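PDB 7DSZ: Amuc_1102 from Akkermansia muciniphila, which is of unknown function but adopts an immunoglobulin-like fold related to archaeal type IV pilus proteins, consistent with a part in a pilus-like surface assembly. Local coordinates for residues C[83-88]-C[120-125]; C[77-82]-C[160-165]; C[51-56]-C[112-117]. One frame throughout, in Å; residues are numbered along the deposited sequence. Where two conformers were deposited one is given.

Contact 1: C[83-88]-C[120-125]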
# COMPACT_ATOMS: atom_id res chain seq x y z
N VAL C 83 -27.73 5.57 -5.09
CA VAL C 83 -28.71 4.58 -5.52
C VAL C 83 -27.99 3.35 -6.04
O VAL C 83 -27.07 3.46 -6.86
CB VAL C 83 -29.62 5.18 -6.61
CG1 VAL C 83 -30.57 4.10 -7.15
CG2 VAL C 83 -30.40 6.38 -6.07
N ASN C 84 -28.40 2.17 -5.56
CA ASN C 84 -27.87 0.90 -6.06
C ASN C 84 -28.20 0.80 -7.54
O ASN C 84 -29.37 0.70 -7.92
CB ASN C 84 -28.46 -0.29 -5.30
CG ASN C 84 -27.77 -1.60 -5.65
OD1 ASN C 84 -27.09 -1.69 -6.67
ND2 ASN C 84 -27.95 -2.61 -4.82
N PRO C 85 -27.19 0.84 -8.42
CA PRO C 85 -27.48 0.78 -9.86
C PRO C 85 -28.00 -0.57 -10.31
O PRO C 85 -28.53 -0.67 -11.42
CB PRO C 85 -26.13 1.11 -10.51
CG PRO C 85 -25.11 0.66 -9.50
CD PRO C 85 -25.74 0.92 -8.15
N ASP C 86 -27.84 -1.61 -9.49
CA ASP C 86 -28.33 -2.95 -9.81
C ASP C 86 -29.71 -3.23 -9.25
O ASP C 86 -30.39 -4.14 -9.75
CB ASP C 86 -27.38 -4.02 -9.28
CG ASP C 86 -26.09 -4.08 -10.06
OD1 ASP C 86 -26.12 -3.80 -11.27
OD2 ASP C 86 -25.05 -4.41 -9.44
N ARG C 87 -30.13 -2.50 -8.20
CA ARG C 87 -31.46 -2.66 -7.57
C ARG C 87 -31.90 -1.26 -7.16
O ARG C 87 -31.73 -0.84 -6.01
CB ARG C 87 -31.41 -3.61 -6.37
CG ARG C 87 -30.79 -4.96 -6.64
CD ARG C 87 -30.22 -5.56 -5.37
NE ARG C 87 -31.25 -5.76 -4.34
CZ ARG C 87 -31.75 -6.95 -4.01
NH1 ARG C 87 -31.32 -8.04 -4.62
NH2 ARG C 87 -32.68 -7.04 -3.07
N SER C 88 -32.48 -0.53 -8.12
CA SER C 88 -32.78 0.88 -7.94
C SER C 88 -33.79 1.15 -6.83
O SER C 88 -34.00 2.32 -6.48
CB SER C 88 -33.28 1.47 -9.25
OG SER C 88 -34.30 0.66 -9.79
N VAL C 120 -17.50 5.03 -10.10
CA VAL C 120 -18.36 6.12 -10.57
C VAL C 120 -19.15 5.68 -11.80
O VAL C 120 -20.36 5.94 -11.91
CB VAL C 120 -17.53 7.38 -10.85
CG1 VAL C 120 -18.40 8.47 -11.51
CG2 VAL C 120 -16.89 7.88 -9.56
N LYS C 121 -18.48 5.03 -12.75
CA LYS C 121 -19.16 4.59 -13.97
C LYS C 121 -20.21 3.54 -13.65
O LYS C 121 -21.31 3.56 -14.23
CB LYS C 121 -18.15 4.06 -14.98
CG LYS C 121 -18.81 3.57 -16.28
CD LYS C 121 -17.79 3.29 -17.38
CE LYS C 121 -18.52 2.98 -18.69
NZ LYS C 121 -17.60 2.42 -19.72
N ARG C 122 -19.90 2.62 -12.74
CA ARG C 122 -20.88 1.61 -12.33
C ARG C 122 -22.10 2.25 -11.68
O ARG C 122 -23.24 1.85 -11.95
CB ARG C 122 -20.23 0.62 -11.36
CG ARG C 122 -21.14 -0.54 -10.98
CD ARG C 122 -20.44 -1.55 -10.11
NE ARG C 122 -21.34 -2.66 -9.83
CZ ARG C 122 -21.21 -3.49 -8.80
NH1 ARG C 122 -20.19 -3.37 -7.97
NH2 ARG C 122 -22.11 -4.45 -8.62
N ILE C 123 -21.89 3.26 -10.83
CA ILE C 123 -23.01 3.89 -10.13
C ILE C 123 -23.88 4.68 -11.10
O ILE C 123 -25.11 4.62 -11.05
CB ILE C 123 -22.50 4.79 -8.98
CG1 ILE C 123 -21.93 3.95 -7.84
CG2 ILE C 123 -23.66 5.67 -8.44
CD1 ILE C 123 -21.11 4.79 -6.82
N THR C 124 -23.25 5.44 -12.00
CA THR C 124 -23.96 6.43 -12.79
C THR C 124 -24.27 5.97 -14.20
O THR C 124 -25.13 6.57 -14.85
CB THR C 124 -23.16 7.73 -12.88
OG1 THR C 124 -22.00 7.52 -13.69
CG2 THR C 124 -22.75 8.21 -11.50
N GLY C 125 -23.57 4.95 -14.70
CA GLY C 125 -23.77 4.47 -16.05
C GLY C 125 -22.92 5.15 -17.09
O GLY C 125 -22.93 4.72 -18.25
O HOH W 1 -27.26 4.41 -9.37

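Contact 2: C[77-82]-C[160-165]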
# COMPACT_ATOMS: atom_id res chain seq x y z
N LYS C 77 -14.78 9.66 9.85
CA LYS C 77 -15.65 8.62 9.32
C LYS C 77 -16.51 9.25 8.23
O LYS C 77 -17.22 10.23 8.48
CB LYS C 77 -16.50 8.01 10.43
CG LYS C 77 -15.67 7.29 11.47
CD LYS C 77 -16.52 6.78 12.63
CE LYS C 77 -15.71 5.83 13.53
NZ LYS C 77 -16.52 5.35 14.69
N PHE C 78 -16.40 8.71 7.01
CA PHE C 78 -17.15 9.21 5.87
C PHE C 78 -18.30 8.26 5.56
O PHE C 78 -18.11 7.04 5.53
CB PHE C 78 -16.26 9.31 4.63
CG PHE C 78 -15.15 10.31 4.75
CD1 PHE C 78 -13.96 9.97 5.39
CD2 PHE C 78 -15.28 11.58 4.20
CE1 PHE C 78 -12.92 10.88 5.48
CE2 PHE C 78 -14.24 12.51 4.29
CZ PHE C 78 -13.06 12.15 4.92
N TYR C 79 -19.48 8.83 5.29
CA TYR C 79 -20.67 8.09 4.90
C TYR C 79 -21.20 8.70 3.62
O TYR C 79 -21.51 9.89 3.59
CB TYR C 79 -21.76 8.15 5.98
CG TYR C 79 -21.31 7.73 7.35
CD1 TYR C 79 -20.75 8.65 8.23
CD2 TYR C 79 -21.45 6.41 7.78
CE1 TYR C 79 -20.34 8.28 9.49
CE2 TYR C 79 -21.03 6.03 9.05
CZ TYR C 79 -20.48 6.97 9.90
OH TYR C 79 -20.06 6.62 11.16
N ILE C 80 -21.34 7.88 2.59
CA ILE C 80 -21.82 8.33 1.29
C ILE C 80 -22.91 7.38 0.83
O ILE C 80 -22.73 6.15 0.86
CB ILE C 80 -20.68 8.43 0.26
CG1 ILE C 80 -19.73 9.57 0.66
CG2 ILE C 80 -21.24 8.65 -1.14
CD1 ILE C 80 -18.34 9.51 0.02
N ALA C 81 -24.05 7.94 0.41
CA ALA C 81 -25.19 7.16 -0.03
C ALA C 81 -25.46 7.42 -1.50
O ALA C 81 -25.52 8.58 -1.94
CB ALA C 81 -26.44 7.48 0.82
N VAL C 82 -25.61 6.34 -2.27
CA VAL C 82 -25.94 6.40 -3.69
C VAL C 82 -27.04 5.38 -3.96
O VAL C 82 -27.25 4.44 -3.19
CB VAL C 82 -24.70 6.12 -4.60
CG1 VAL C 82 -23.57 7.08 -4.27
CG2 VAL C 82 -24.23 4.67 -4.43
N LYS C 160 -28.63 12.61 10.94
CA LYS C 160 -27.74 11.47 11.12
C LYS C 160 -28.29 10.26 10.38
O LYS C 160 -28.53 9.19 10.94
CB LYS C 160 -27.53 11.19 12.60
CG LYS C 160 -26.82 12.29 13.37
CD LYS C 160 -26.54 11.84 14.79
CE LYS C 160 -26.00 12.99 15.65
NZ LYS C 160 -25.87 12.58 17.09
N TRP C 161 -28.46 10.45 9.07
CA TRP C 161 -29.08 9.43 8.22
C TRP C 161 -28.31 8.12 8.22
O TRP C 161 -28.91 7.08 7.93
CB TRP C 161 -29.21 9.97 6.79
CG TRP C 161 -27.88 10.32 6.15
CD1 TRP C 161 -27.28 11.55 6.11
CD2 TRP C 161 -26.99 9.42 5.48
NE1 TRP C 161 -26.07 11.47 5.45
CE2 TRP C 161 -25.87 10.17 5.06
CE3 TRP C 161 -27.03 8.05 5.20
CZ2 TRP C 161 -24.79 9.59 4.36
CZ3 TRP C 161 -25.96 7.48 4.51
CH2 TRP C 161 -24.86 8.25 4.10
N TRP C 162 -27.01 8.13 8.55
CA TRP C 162 -26.23 6.90 8.59
C TRP C 162 -26.54 6.03 9.80
O TRP C 162 -26.01 4.92 9.90
CB TRP C 162 -24.73 7.22 8.56
CG TRP C 162 -24.30 8.18 9.64
CD1 TRP C 162 -23.84 7.88 10.89
CD2 TRP C 162 -24.28 9.61 9.55
NE1 TRP C 162 -23.55 9.03 11.59
CE2 TRP C 162 -23.81 10.11 10.78
CE3 TRP C 162 -24.63 10.52 8.54
CZ2 TRP C 162 -23.67 11.48 11.03
CZ3 TRP C 162 -24.48 11.88 8.78
CH2 TRP C 162 -24.01 12.34 10.03
N THR C 163 -27.36 6.51 10.73
CA THR C 163 -27.77 5.73 11.89
C THR C 163 -29.15 5.13 11.71
O THR C 163 -29.62 4.40 12.59
CB THR C 163 -27.75 6.61 13.15
OG1 THR C 163 -28.76 7.62 13.04
CG2 THR C 163 -26.39 7.29 13.33
N ILE C 164 -29.82 5.43 10.60
CA ILE C 164 -31.13 4.87 10.29
C ILE C 164 -30.95 3.42 9.87
O ILE C 164 -30.24 3.12 8.90
CB ILE C 164 -31.82 5.68 9.19
CG1 ILE C 164 -32.15 7.08 9.69
CG2 ILE C 164 -33.07 4.94 8.70
CD1 ILE C 164 -32.71 7.98 8.62
N GLN C 165 -31.61 2.51 10.58
CA GLN C 165 -31.67 1.10 10.18
C GLN C 165 -32.90 0.94 9.30
O GLN C 165 -34.03 1.12 9.77
CB GLN C 165 -31.73 0.19 11.40
CG GLN C 165 -30.74 0.53 12.51
CD GLN C 165 -29.33 0.00 12.25
OE1 GLN C 165 -28.75 0.25 11.19
NE2 GLN C 165 -28.79 -0.73 13.22

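Contact 3: C[51-56]-C[112-117]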
# COMPACT_ATOMS: atom_id res chain seq x y z
N TRP C 51 -11.70 10.55 -11.27
CA TRP C 51 -12.00 10.02 -9.96
C TRP C 51 -12.97 10.94 -9.23
O TRP C 51 -12.97 12.15 -9.45
CB TRP C 51 -10.70 9.93 -9.15
CG TRP C 51 -9.79 8.86 -9.59
CD1 TRP C 51 -9.14 8.75 -10.80
CD2 TRP C 51 -9.39 7.73 -8.82
NE1 TRP C 51 -8.39 7.59 -10.83
CE2 TRP C 51 -8.52 6.96 -9.61
CE3 TRP C 51 -9.72 7.29 -7.53
CZ2 TRP C 51 -7.96 5.77 -9.16
CZ3 TRP C 51 -9.16 6.10 -7.08
CH2 TRP C 51 -8.29 5.36 -7.89
N ALA C 52 -13.79 10.36 -8.36
CA ALA C 52 -14.57 11.16 -7.42
C ALA C 52 -13.70 11.50 -6.22
O ALA C 52 -13.20 10.60 -5.53
CB ALA C 52 -15.82 10.41 -6.96
N ASP C 53 -13.49 12.79 -5.97
CA ASP C 53 -12.65 13.25 -4.87
C ASP C 53 -13.54 14.06 -3.94
O ASP C 53 -13.94 15.18 -4.28
CB ASP C 53 -11.49 14.09 -5.43
CG ASP C 53 -10.67 14.79 -4.35
OD1 ASP C 53 -10.85 14.55 -3.14
OD2 ASP C 53 -9.80 15.57 -4.76
N PHE C 54 -13.87 13.48 -2.78
CA PHE C 54 -14.71 14.14 -1.79
C PHE C 54 -13.80 14.90 -0.83
O PHE C 54 -12.94 14.29 -0.21
CB PHE C 54 -15.56 13.12 -1.01
CG PHE C 54 -16.57 12.39 -1.85
CD1 PHE C 54 -17.86 12.88 -2.00
CD2 PHE C 54 -16.24 11.19 -2.47
CE1 PHE C 54 -18.82 12.18 -2.77
CE2 PHE C 54 -17.17 10.50 -3.24
CZ PHE C 54 -18.47 11.00 -3.38
N GLU C 55 -13.99 16.21 -0.72
CA GLU C 55 -13.09 17.07 0.04
C GLU C 55 -13.88 17.78 1.13
O GLU C 55 -14.95 18.33 0.84
CB GLU C 55 -12.46 18.13 -0.86
CG GLU C 55 -11.61 17.56 -1.99
CD GLU C 55 -10.19 17.36 -1.53
OE1 GLU C 55 -9.66 18.29 -0.88
OE2 GLU C 55 -9.62 16.28 -1.79
N ILE C 56 -13.36 17.81 2.36
CA ILE C 56 -13.96 18.61 3.42
C ILE C 56 -12.91 19.47 4.11
O ILE C 56 -11.95 18.94 4.68
CB ILE C 56 -14.75 17.76 4.44
CG1 ILE C 56 -15.43 18.67 5.47
CG2 ILE C 56 -13.90 16.67 5.11
CD1 ILE C 56 -16.62 17.96 6.17
N SER C 112 -10.16 13.93 3.01
CA SER C 112 -10.72 13.50 1.73
C SER C 112 -10.93 11.99 1.69
O SER C 112 -10.34 11.24 2.47
CB SER C 112 -9.82 13.94 0.55
OG SER C 112 -8.54 13.31 0.63
N VAL C 113 -11.81 11.58 0.78
CA VAL C 113 -11.98 10.17 0.41
C VAL C 113 -12.36 10.13 -1.05
O VAL C 113 -12.76 11.14 -1.64
CB VAL C 113 -13.06 9.40 1.22
CG1 VAL C 113 -12.52 9.01 2.57
CG2 VAL C 113 -14.34 10.22 1.32
N TYR C 114 -12.19 8.95 -1.67
CA TYR C 114 -12.26 8.86 -3.13
C TYR C 114 -13.07 7.65 -3.57
O TYR C 114 -13.08 6.61 -2.90
CB TYR C 114 -10.85 8.74 -3.76
CG TYR C 114 -9.93 9.87 -3.31
CD1 TYR C 114 -9.39 9.88 -2.03
CD2 TYR C 114 -9.63 10.93 -4.16
CE1 TYR C 114 -8.59 10.92 -1.59
CE2 TYR C 114 -8.80 11.98 -3.74
CZ TYR C 114 -8.29 11.96 -2.45
OH TYR C 114 -7.47 13.00 -2.00
N LEU C 115 -13.69 7.77 -4.74
CA LEU C 115 -14.21 6.62 -5.48
C LEU C 115 -13.49 6.51 -6.82
O LEU C 115 -13.22 7.52 -7.48
CB LEU C 115 -15.73 6.73 -5.69
CG LEU C 115 -16.61 6.48 -4.47
CD1 LEU C 115 -18.08 6.85 -4.83
CD2 LEU C 115 -16.51 5.03 -3.92
N SER C 116 -13.17 5.28 -7.23
CA SER C 116 -12.44 5.05 -8.46
C SER C 116 -13.31 5.39 -9.68
O SER C 116 -14.54 5.47 -9.57
CB SER C 116 -12.01 3.59 -8.55
OG SER C 116 -13.17 2.78 -8.73
N PRO C 117 -12.69 5.55 -10.85
CA PRO C 117 -13.50 5.73 -12.06
C PRO C 117 -14.47 4.59 -12.31
O PRO C 117 -15.60 4.84 -12.75
CB PRO C 117 -12.45 5.84 -13.17
CG PRO C 117 -11.22 6.39 -12.47
CD PRO C 117 -11.24 5.70 -11.12

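Contact 1: C[83-88]-C[120-125]
The ring of P85 lies against the last turn of helix 117-124, its CG 3.3 Å from the carbonyl O of R122 and its CB 3.7 Å from the carbonyl O of I123. The loop that leaves strand 70-83 thus sets the CB and CG of P85 against backbone oxygens. I123 adds its own apolar bulk beside the V83 carbonyl, and a water bridges the two backbones there, donating to V83 O and to I123 O at 2.7 Å each. Beyond the proline, D86 and R122 cross at about a right angle and form a salt bridge, with R122 NH2 3.1 Å from D86 OD2. R122 is extended from CG to NE, with CG anti to the backbone N (chi1 -175°), which carries the guanidinium past P85 to the carboxylate. The bond is bent, 144° at the hydrogen: D86 OD2 is met nearly along its C-O axis but lies tilted from the guanidinium plane, and the two planes stand 51° apart. An Asx turn shapes the loop from within: N84 OD1 accepts from the backbone N of D86 at 2.9 Å. Both charged groups also reach the second subunit, where D72 forms a further salt bridge with R122 NH2, N102 and S68 take its NH1 and NE, and the backbone N of S68 donates to D86 OD1. With all three guanidinium nitrogens engaged and two acids sharing its charge, R122 is probably held firmly in its buried place, and the intrachain ion pair is also part of the subunit interface.

Contact 2: C[77-82]-C[160-165]
Residues 77-82 of strand 70-83 run past a short 3-10 turn around W162, with the CA atoms of Y79 and W162 the nearest pair at 6.8 Å, so side chains have to span the gap. Y79 and W162 do so with a face-to-face stack: the phenol ring lies over the five-membered ring of the indole, centroids 3.9 Å apart and planes only 10° from parallel. W162 CB also lies over that phenol face, 3.8 Å from the ring centroid, in a CH-pi contact. Its CG sits between the backbone N and the carbonyl carbon (chi1 54°), a setting that stands the indole up from the turn to meet the tyrosine. Y79 belongs to the larger, mixed sheet of this immunoglobulin-like fold, in which strand 70-83 is hydrogen-bonded to strands 91-104 and 134-143; the loop between strands 146-152 and 169-171 sets its two tryptophans against that sheet. W161 comes in edge first, its CZ2 3.4 Å from the carbonyl O of Y79 and its CH2 3.6 Å from Y79 CB. The methyl of A81 approaches the same indole, with A81 CB 3.7 Å from W161 CH2. Replacing Y79 with an alanine would probably leave one face of the W162 indole without its stacking partner and that side chain freer to turn. Within the turn, K160 O accepts from both T163 N and T163 OG1, the hydroxyl at 2.6 Å, while W161 NE1 reaches across to donate to Q137 O on strand 134-143.

Contact 3: C[51-56]-C[112-117]
A52 and L115 exchange two backbone hydrogen bonds, and F54 and V113 exchange two more, of which F54 N to V113 O is the shorter at 2.8 Å. D53 with Y114 lies between these pairs and E55 with S112 follows beyond F54-V113, both non-hydrogen-bonded. The segments run antiparallel at 163°, and strand 50-63 forms the middle of an antiparallel sheet of the immunoglobulin-like fold, between strands 18-32 and 109-115. On the A52 and F54 side the contacts are apolar: A52 CB lies 3.9 Å from L115 CB, F54 CB packs on V113, and the F54 ring turns an edge to L115, F54 CE2 4.1 Å from L115 CD1. Where strand gives way to helix 117-124, the W51 indole takes P117 and S116 over one face, with P117 CD 3.4 Å from the centroid of the five-membered ring and S116 CA 3.9 Å from that of the six-membered ring. The side bearing D53, E55, S112 and Y114 is polar. D53 CG is anti to the backbone N (chi1 172°), which lays the carboxylate alongside the Y114 ring, turned 24° from its plane, with D53 OD1 3.3 Å from Y114 CE2. Y114 OH shares a 2.9 Å hydrogen bond with S112 OG. Further out, R31 forms a salt bridge with D53 OD2, R192 pairs with E55 OE1, and Y193 is hydrogen-bonded to E55 OE2. S116 OG caps the helix at S119 N and is hydrogen-bonded to E195 of the second subunit. D53 OD1 and E55 OE2 are only 2.5 Å apart, a spacing that probably means one of these buried acids holds a proton, with the two arginines likely to offset the remaining charge.

Side chains from all three contacts (F78, I80, V82, A52, F54, V113, L115, V120 and I123) meet between the sheets, the contact centres lying about 16 to 17 Å apart. The Y79-W162 stack lies on the other side of strand 70-83, and the D86-R122 pair at the subunit interface. Contacts 2 and 3 join where F78 packs on V113, with F78 CZ 3.8 Å from S112 O, and I80 on F54. Helix 117-124 closes one end, with V120 CG2 3.8 Å from A52 CB and I123 CD1 3.9 Å from V82 CG2. Along the chain contact 1 is nested inside the loop closed by contact 2, whereas contact 3 alternates with both. Contact 2 meets no other chain of the assembly.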